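PDB 5UJU: NAD-dependent aldehyde dehydrogenase from Burkholderia multivorans, which probably oxidises aldehydes to carboxylic acids with NAD+ as electron acceptor. Local coordinates for residues F37-P41 and F153-P158; S82-V86 and H428-A434; T145-M151 and A344-G348. One frame throughout, in Å; residues are numbered along the deposited sequence.

Interactions 1 and 3 share helix 149-156: interaction 1 uses its C-terminal end, with the junction to the next helix, and interaction 3 its N-terminal turn with the loop before it. Their centres lie about 14 Å apart, and Pro41 CD packs on Met150 SD between them. Interaction 3 is the buried one, organised round a single tyrosine ring, with a bound sodium ion at the end of one segment. Interactions 1 and 2 are only partly buried. Interaction 1 joins proline and aromatic packing to a charge that reaches the second subunit, whereas interaction 2, farthest from the chain centre, couples two loops through aromatic rings and a water. Tyr84 OH probably hydrogen-bonds Gly146 O, joining interactions 2 and 3.

Interaction 1 of 3, residues F37-P41 and F153-P158; sequences FAEMP and FQAGGP
This is mainly apolar packing, in which the N-terminal loop of residues 37-41 lies against the junction between helices 149-156 and 158-175. Phe153 carries it: Pro41 CB stands 3.7 Å from the centroid of its ring, a CH-pi contact over the centre of the face. With CG anti to the backbone nitrogen (chi1 -179°), the ring reaches out to that proline. Its other face receives Pro158 CD, offset toward the rim, so a proline lies on each side, while Glu39 O meets the ring edge in plane, 3.4 Å from Phe153 CE2. The same oxygen takes a weak hydrogen bond from Gln154 NE2 (3.4 Å). Earlier in the loop, Ala38 O approaches Pro158 CG at 3.3 Å, and Phe37 CB lies on Pro158 CB at 4.0 Å. The Glu39 carboxylate is held from outside the loop: OE1 hydrogen-bonds His159, and OE2 forms a salt bridge with Lys186 of the second subunit, so the loop also reaches the dimer interface. Gly157 ends the first helix and is N-cap of the second; with no CB, it fits close to the Pro158 ring. Pro158 following it opens the new helix, a first-turn proline at a helix-to-helix junction.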
loop_
_atom_site.group_PDB
_atom_site.type_symbol
_atom_site.label_atom_id
_atom_site.label_comp_id
_atom_site.label_asym_id
_atom_site.label_seq_id
_atom_site.Cartn_x
_atom_site.Cartn_y
_atom_site.Cartn_z
ATOM N N PHE A 37 7.548 -0.009 27.472
ATOM C CA PHE A 37 8.457 1.062 27.855
ATOM C C PHE A 37 7.762 1.932 28.897
ATOM O O PHE A 37 6.707 2.513 28.622
ATOM C CB PHE A 37 8.881 1.869 26.627
ATOM C CG PHE A 37 9.530 1.022 25.531
ATOM C CD1 PHE A 37 10.719 0.342 25.761
ATOM C CD2 PHE A 37 8.944 0.927 24.270
ATOM C CE1 PHE A 37 11.317 -0.436 24.758
ATOM C CE2 PHE A 37 9.529 0.158 23.256
ATOM C CZ PHE A 37 10.716 -0.524 23.497
ATOM N N ALA A 38 8.337 1.987 30.095
ATOM C CA ALA A 38 7.724 2.711 31.202
ATOM C C ALA A 38 7.670 4.200 30.898
ATOM O O ALA A 38 8.708 4.841 30.703
ATOM C CB ALA A 38 8.496 2.457 32.494
ATOM N N GLU A 39 6.456 4.753 30.854
ATOM C CA GLU A 39 6.306 6.158 30.510
ATOM C C GLU A 39 6.650 7.087 31.671
ATOM O O GLU A 39 6.908 8.273 31.435
ATOM C CB GLU A 39 4.880 6.433 30.027
ATOM C CG GLU A 39 3.846 6.255 31.105
ATOM C CD GLU A 39 2.466 6.691 30.653
ATOM O OE1 GLU A 39 2.267 6.928 29.441
ATOM O OE2 GLU A 39 1.592 6.839 31.525
ATOM N N MET A 40 6.659 6.587 32.911
ATOM C CA MET A 40 7.053 7.542 33.945
ATOM C C MET A 40 8.571 7.554 34.116
ATOM O O MET A 40 9.202 6.491 34.125
ATOM C CB MET A 40 6.399 7.210 35.277
ATOM C CG MET A 40 4.878 7.303 35.248
ATOM S SD MET A 40 4.279 8.921 34.714
ATOM C CE MET A 40 4.911 9.989 36.014
ATOM N N PRO A 41 9.178 8.754 34.235
ATOM C CA PRO A 41 10.638 8.871 34.439
ATOM C C PRO A 41 11.049 8.543 35.874
ATOM O O PRO A 41 11.671 9.348 36.577
ATOM C CB PRO A 41 10.900 10.338 34.068
ATOM C CG PRO A 41 9.635 11.048 34.476
ATOM C CD PRO A 41 8.515 10.072 34.198
ATOM N N PHE A 153 9.979 13.865 27.655
ATOM C CA PHE A 153 10.346 12.498 28.013
ATOM C C PHE A 153 9.355 11.485 27.442
ATOM O O PHE A 153 9.741 10.553 26.732
ATOM C CB PHE A 153 10.426 12.373 29.536
ATOM C CG PHE A 153 10.821 11.002 30.008
ATOM C CD1 PHE A 153 12.167 10.656 30.143
ATOM C CD2 PHE A 153 9.854 10.057 30.312
ATOM C CE1 PHE A 153 12.538 9.388 30.569
ATOM C CE2 PHE A 153 10.218 8.784 30.741
ATOM C CZ PHE A 153 11.564 8.447 30.865
ATOM N N GLN A 154 8.067 11.654 27.737
ATOM C CA GLN A 154 7.076 10.676 27.299
ATOM C C GLN A 154 6.944 10.663 25.783
ATOM O O GLN A 154 7.123 9.621 25.140
ATOM C CB GLN A 154 5.729 10.967 27.949
ATOM C CG GLN A 154 5.753 10.907 29.443
ATOM C CD GLN A 154 4.356 10.804 30.024
ATOM O OE1 GLN A 154 3.369 11.110 29.350
ATOM N NE2 GLN A 154 4.264 10.352 31.272
ATOM N N ALA A 155 6.641 11.819 25.192
ATOM C CA ALA A 155 6.442 11.867 23.747
ATOM C C ALA A 155 7.738 11.636 22.982
ATOM O O ALA A 155 7.717 11.055 21.893
ATOM C CB ALA A 155 5.815 13.207 23.348
ATOM N N GLY A 156 8.877 12.079 23.515
ATOM C CA GLY A 156 10.117 11.880 22.790
ATOM C C GLY A 156 10.742 10.523 23.032
ATOM O O GLY A 156 11.442 10.003 22.159
ATOM N N GLY A 157 10.481 9.917 24.194
ATOM C CA GLY A 157 11.088 8.656 24.556
ATOM C C GLY A 157 10.098 7.507 24.489
ATOM O O GLY A 157 9.706 7.068 23.409
ATOM N N PRO A 158 9.659 7.020 25.655
ATOM C CA PRO A 158 8.786 5.825 25.695
ATOM C C PRO A 158 7.621 5.793 24.713
ATOM O O PRO A 158 7.413 4.757 24.071
ATOM C CB PRO A 158 8.295 5.836 27.148
ATOM C CG PRO A 158 9.433 6.409 27.901
ATOM C CD PRO A 158 10.118 7.410 26.995
#

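Interaction 2 of 3, residues S82-V86 and H428-A434; sequences SPYGV and HPAFPDA
Tyr84 O accepts a hydrogen bond of 2.8 Å from a water that in turn takes the N-H of Asp433 N at 2.9 Å, and this bridge is a polar link between two type I beta turns, Ser82-Gly85 and Phe431-Ala434. The second turn lies in the long connection between the antiparallel strands 418-421 and 440-445, at the edge of a seven-stranded sheet; the first belongs to the loop that runs ahead of strand 92-93. The two make no direct hydrogen bond, though Pro83 bonds through its backbone to Arg435, just past the second turn. Nearby, Ala434 CA offers a C-H to Pro83 O at 3.4 Å.

Each turn is fastened from within. Gly85 N closes the first on Ser82 O, while Ser82 OG accepts from Tyr84 N in an ST turn and is also bonded to His143. The second turn closes through Ala434 N and Phe431 O. Gly85, at phi 85°, suits a left-handed backbone, and its bare CA lets Asp433 CB settle 3.9 Å away.

Aromatic side chains make up most of the apolar contact. Phe431 CG lies anti to the carbonyl carbon, beside the backbone N, which brings one ring face to Tyr84 CB, 18° off the normal; the two rings meet obliquely with planes 49° apart. Val86 CG2 adds a methyl at Phe431 CE1, 3.7 Å off, and Met142 of helix 134-145 touches both aromatic residues. Tyr84, a long side chain with a polar end, can pack here through its carbons while its hydroxyl reaches Gly146 O, a probable hydrogen bond. His428 completes the cluster, with its CD2 at the edge of the tyrosine ring and near its plane. Its ND1 accepts from Ala430 N at 3.1 Å, with the donor nitrogen almost exactly in the imidazole plane.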
loop_
_atom_site.group_PDB
_atom_site.type_symbol
_atom_site.label_atom_id
_atom_site.label_comp_id
_atom_site.label_asym_id
_atom_site.label_seq_id
_atom_site.Cartn_x
_atom_site.Cartn_y
_atom_site.Cartn_z
ATOM N N SER A 82 17.331 26.691 21.088
ATOM C CA SER A 82 16.428 26.183 22.112
ATOM C C SER A 82 15.269 27.155 22.333
ATOM O O SER A 82 15.505 28.339 22.591
ATOM C CB SER A 82 17.174 25.998 23.418
ATOM O OG SER A 82 16.264 25.756 24.474
ATOM N N PRO A 83 14.014 26.698 22.264
ATOM C CA PRO A 83 12.902 27.595 22.629
ATOM C C PRO A 83 12.985 28.088 24.061
ATOM O O PRO A 83 12.329 29.082 24.397
ATOM C CB PRO A 83 11.654 26.730 22.389
ATOM C CG PRO A 83 12.083 25.763 21.314
ATOM C CD PRO A 83 13.525 25.438 21.673
ATOM N N TYR A 84 13.791 27.447 24.906
ATOM C CA TYR A 84 13.987 27.898 26.273
ATOM C C TYR A 84 15.125 28.901 26.414
ATOM O O TYR A 84 15.372 29.391 27.523
ATOM C CB TYR A 84 14.195 26.690 27.190
ATOM C CG TYR A 84 12.910 25.908 27.369
ATOM C CD1 TYR A 84 11.929 26.357 28.247
ATOM C CD2 TYR A 84 12.647 24.755 26.627
ATOM C CE1 TYR A 84 10.742 25.666 28.413
ATOM C CE2 TYR A 84 11.444 24.044 26.793
ATOM C CZ TYR A 84 10.497 24.522 27.685
ATOM O OH TYR A 84 9.300 23.861 27.878
ATOM N N GLY A 85 15.793 29.253 25.320
ATOM C CA GLY A 85 16.800 30.289 25.364
ATOM C C GLY A 85 18.177 29.824 25.780
ATOM O O GLY A 85 19.076 30.660 25.922
ATOM N N VAL A 86 18.373 28.522 25.977
ATOM C CA VAL A 86 19.681 27.965 26.303
ATOM C C VAL A 86 20.531 27.921 25.039
ATOM O O VAL A 86 20.047 27.546 23.962
ATOM C CB VAL A 86 19.514 26.565 26.921
ATOM C CG1 VAL A 86 20.861 25.854 27.046
ATOM C CG2 VAL A 86 18.838 26.666 28.272
ATOM N N HIS A 428 9.426 32.838 32.114
ATOM C CA HIS A 428 9.673 31.513 32.674
ATOM C C HIS A 428 10.497 31.656 33.946
ATOM O O HIS A 428 11.545 32.310 33.925
ATOM C CB HIS A 428 10.401 30.626 31.661
ATOM C CG HIS A 428 10.325 29.163 31.981
ATOM N ND1 HIS A 428 10.878 28.620 33.120
ATOM C CD2 HIS A 428 9.746 28.136 31.319
ATOM C CE1 HIS A 428 10.641 27.320 33.146
ATOM N NE2 HIS A 428 9.962 27.001 32.060
ATOM N N PRO A 429 10.081 31.051 35.057
ATOM C CA PRO A 429 10.817 31.257 36.316
ATOM C C PRO A 429 12.236 30.702 36.298
ATOM O O PRO A 429 13.074 31.175 37.075
ATOM C CB PRO A 429 9.955 30.528 37.354
ATOM C CG PRO A 429 8.633 30.301 36.681
ATOM C CD PRO A 429 8.920 30.167 35.228
ATOM N N ALA A 430 12.530 29.720 35.444
ATOM C CA ALA A 430 13.839 29.072 35.427
ATOM C C ALA A 430 14.665 29.355 34.182
ATOM O O ALA A 430 15.883 29.141 34.212
ATOM C CB ALA A 430 13.679 27.551 35.552
ATOM N N PHE A 431 14.053 29.852 33.108
ATOM C CA PHE A 431 14.738 30.092 31.837
ATOM C C PHE A 431 14.450 31.522 31.408
ATOM O O PHE A 431 13.444 31.787 30.737
ATOM C CB PHE A 431 14.295 29.103 30.760
ATOM C CG PHE A 431 14.703 27.687 31.026
ATOM C CD1 PHE A 431 16.012 27.276 30.797
ATOM C CD2 PHE A 431 13.787 26.757 31.487
ATOM C CE1 PHE A 431 16.405 25.961 31.033
ATOM C CE2 PHE A 431 14.176 25.440 31.730
ATOM C CZ PHE A 431 15.489 25.045 31.498
ATOM N N PRO A 432 15.332 32.464 31.758
ATOM C CA PRO A 432 15.039 33.889 31.521
ATOM C C PRO A 432 14.719 34.233 30.079
ATOM O O PRO A 432 13.983 35.196 29.828
ATOM C CB PRO A 432 16.332 34.587 31.972
ATOM C CG PRO A 432 16.994 33.624 32.904
ATOM C CD PRO A 432 16.646 32.258 32.403
ATOM N N ASP A 433 15.254 33.490 29.115
ATOM C CA ASP A 433 15.066 33.824 27.710
ATOM C C ASP A 433 14.104 32.880 26.998
ATOM O O ASP A 433 14.041 32.897 25.767
ATOM C CB ASP A 433 16.419 33.844 26.998
ATOM C CG ASP A 433 17.320 34.954 27.507
ATOM O OD1 ASP A 433 16.795 36.038 27.844
ATOM O OD2 ASP A 433 18.549 34.736 27.584
ATOM N N ALA A 434 13.341 32.076 27.734
ATOM C CA ALA A 434 12.394 31.177 27.095
ATOM C C ALA A 434 11.282 31.967 26.406
ATOM O O ALA A 434 10.929 33.076 26.821
ATOM C CB ALA A 434 11.788 30.224 28.118
HETATM O O HOH W 1 16.827 31.014 29.277
#

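Interaction 3 of 3, residues T145-M151 and A344-G348; sequences TGQAFMM and ALYSG. With NA (sodium ion), chain C.
Both segments leave a helix and soon pass through residues of positive phi. Helix 134-145 ends at Thr145, and Gly146, at phi 87°, swings the chain to Ala148, the N-cap of helix 149-156. On the other side Tyr346, Ser347 and Gly348 all have positive phi, and Ser347 N reaches back to Ala344 O. The segments come nearest at Gln147 and Tyr346, whose CA atoms are 6.1 Å apart.

Tyr346 spans the two segments. Its CG is anti to the backbone nitrogen (chi1 -173°), which carries the ring across to the other segment, where the hydroxyl donates a short hydrogen bond of 2.5 Å to Thr145 O. The donor stands well above the carbonyl plane, 47° out of it. Gln147 CG sits over the centre of one ring face, 3.4 Å from the centroid, as a CH-pi contact, and the extended side chain carries its amide on with its plane perpendicular to the ring. A tyrosine suits this buried place: the ring packs while its hydroxyl satisfies a carbonyl at a helix end. Met151 SD makes an oblique Met-aromatic contact, and its flexible end turns so that CE meets Leu345 CD2 at 3.6 Å.

Farther along, Gly348 O binds sodium at 2.7 Å, together with Gly458 O and four waters. Gly348 opens a Gly-Gln-Met-Cys sequence, which matches the Gly-Gln-x-Cys motif that in aldehyde dehydrogenases carries the nucleophilic cysteine.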
loop_
_atom_site.group_PDB
_atom_site.type_symbol
_atom_site.label_atom_id
_atom_site.label_comp_id
_atom_site.label_asym_id
_atom_site.label_seq_id
_atom_site.Cartn_x
_atom_site.Cartn_y
_atom_site.Cartn_z
ATOM N N THR A 145 12.308 21.310 20.486
ATOM C CA THR A 145 10.887 21.472 20.196
ATOM C C THR A 145 10.185 22.429 21.145
ATOM O O THR A 145 9.116 22.941 20.799
ATOM C CB THR A 145 10.169 20.123 20.265
ATOM O OG1 THR A 145 10.088 19.696 21.635
ATOM C CG2 THR A 145 10.925 19.081 19.451
ATOM N N GLY A 146 10.734 22.656 22.332
ATOM C CA GLY A 146 10.086 23.476 23.332
ATOM C C GLY A 146 9.125 22.739 24.236
ATOM O O GLY A 146 8.480 23.379 25.086
ATOM N N GLN A 147 8.990 21.422 24.076
ATOM C CA GLN A 147 8.136 20.655 24.971
ATOM C C GLN A 147 8.666 20.717 26.398
ATOM O O GLN A 147 9.877 20.640 26.632
ATOM C CB GLN A 147 8.039 19.197 24.505
ATOM C CG GLN A 147 7.085 19.014 23.342
ATOM C CD GLN A 147 7.151 17.646 22.700
ATOM O OE1 GLN A 147 7.730 16.708 23.243
ATOM N NE2 GLN A 147 6.526 17.518 21.542
ATOM N N ALA A 148 7.750 20.883 27.350
ATOM C CA ALA A 148 8.103 20.776 28.759
ATOM C C ALA A 148 8.654 19.382 29.047
ATOM O O ALA A 148 8.367 18.414 28.337
ATOM C CB ALA A 148 6.889 21.060 29.654
ATOM N N PHE A 149 9.456 19.282 30.105
ATOM C CA PHE A 149 10.282 18.085 30.270
ATOM C C PHE A 149 9.445 16.808 30.294
ATOM O O PHE A 149 9.793 15.814 29.644
ATOM C CB PHE A 149 11.141 18.168 31.526
ATOM C CG PHE A 149 12.003 16.938 31.717
ATOM C CD1 PHE A 149 11.669 15.970 32.653
ATOM C CD2 PHE A 149 13.111 16.735 30.916
ATOM C CE1 PHE A 149 12.452 14.834 32.810
ATOM C CE2 PHE A 149 13.894 15.594 31.059
ATOM C CZ PHE A 149 13.563 14.647 32.014
ATOM N N MET A 150 8.354 16.798 31.062
ATOM C CA MET A 150 7.582 15.564 31.193
ATOM C C MET A 150 7.052 15.092 29.842
ATOM O O MET A 150 7.137 13.899 29.521
ATOM C CB MET A 150 6.437 15.747 32.185
ATOM C CG MET A 150 5.647 14.473 32.466
ATOM S SD MET A 150 6.608 13.157 33.262
ATOM C CE MET A 150 7.184 13.976 34.753
ATOM N N MET A 151 6.514 16.008 29.028
ATOM C CA MET A 151 6.073 15.615 27.692
ATOM C C MET A 151 7.257 15.268 26.794
ATOM O O MET A 151 7.180 14.347 25.971
ATOM C CB MET A 151 5.244 16.727 27.053
ATOM C CG MET A 151 4.881 16.412 25.602
ATOM S SD MET A 151 3.858 17.678 24.809
ATOM C CE MET A 151 2.335 17.446 25.712
ATOM N N ALA A 344 -4.260 23.907 26.058
ATOM C CA ALA A 344 -3.071 24.414 26.736
ATOM C C ALA A 344 -1.837 23.529 26.566
ATOM O O ALA A 344 -0.710 24.044 26.564
ATOM C CB ALA A 344 -3.373 24.581 28.227
ATOM N N LEU A 345 -2.030 22.219 26.423
ATOM C CA LEU A 345 -0.949 21.247 26.311
ATOM C C LEU A 345 0.037 21.639 25.218
ATOM O O LEU A 345 -0.316 21.681 24.036
ATOM C CB LEU A 345 -1.551 19.879 26.000
ATOM C CG LEU A 345 -1.713 18.840 27.098
ATOM C CD1 LEU A 345 -2.265 17.587 26.453
ATOM C CD2 LEU A 345 -0.385 18.551 27.772
ATOM N N TYR A 346 1.271 21.934 25.610
ATOM C CA TYR A 346 2.317 22.289 24.650
ATOM C C TYR A 346 1.874 23.464 23.766
ATOM O O TYR A 346 2.259 23.571 22.600
ATOM C CB TYR A 346 2.717 21.050 23.824
ATOM C CG TYR A 346 3.913 21.204 22.883
ATOM C CD1 TYR A 346 4.949 22.096 23.152
ATOM C CD2 TYR A 346 3.984 20.451 21.718
ATOM C CE1 TYR A 346 6.033 22.226 22.268
ATOM C CE2 TYR A 346 5.036 20.574 20.847
ATOM C CZ TYR A 346 6.054 21.457 21.120
ATOM O OH TYR A 346 7.086 21.548 20.223
ATOM N N SER A 347 1.044 24.358 24.319
ATOM C CA SER A 347 0.631 25.584 23.630
ATOM C C SER A 347 -0.002 25.286 22.275
ATOM O O SER A 347 0.222 25.999 21.293
ATOM C CB SER A 347 1.791 26.572 23.474
ATOM O OG SER A 347 2.322 26.966 24.731
ATOM N N GLY A 348 -0.826 24.240 22.233
ATOM C CA GLY A 348 -1.551 23.884 21.023
ATOM C C GLY A 348 -0.690 23.447 19.864
ATOM O O GLY A 348 -1.176 23.394 18.729
HETATM NA NA NA C . -3.490 24.424 17.720
HETATM O O HOH W 2 -1.453 24.279 16.135
HETATM O O HOH W 3 -4.786 25.887 16.159
HETATM O O HOH W 4 -4.855 22.420 16.774
HETATM O O HOH W 5 -5.495 25.066 19.473
#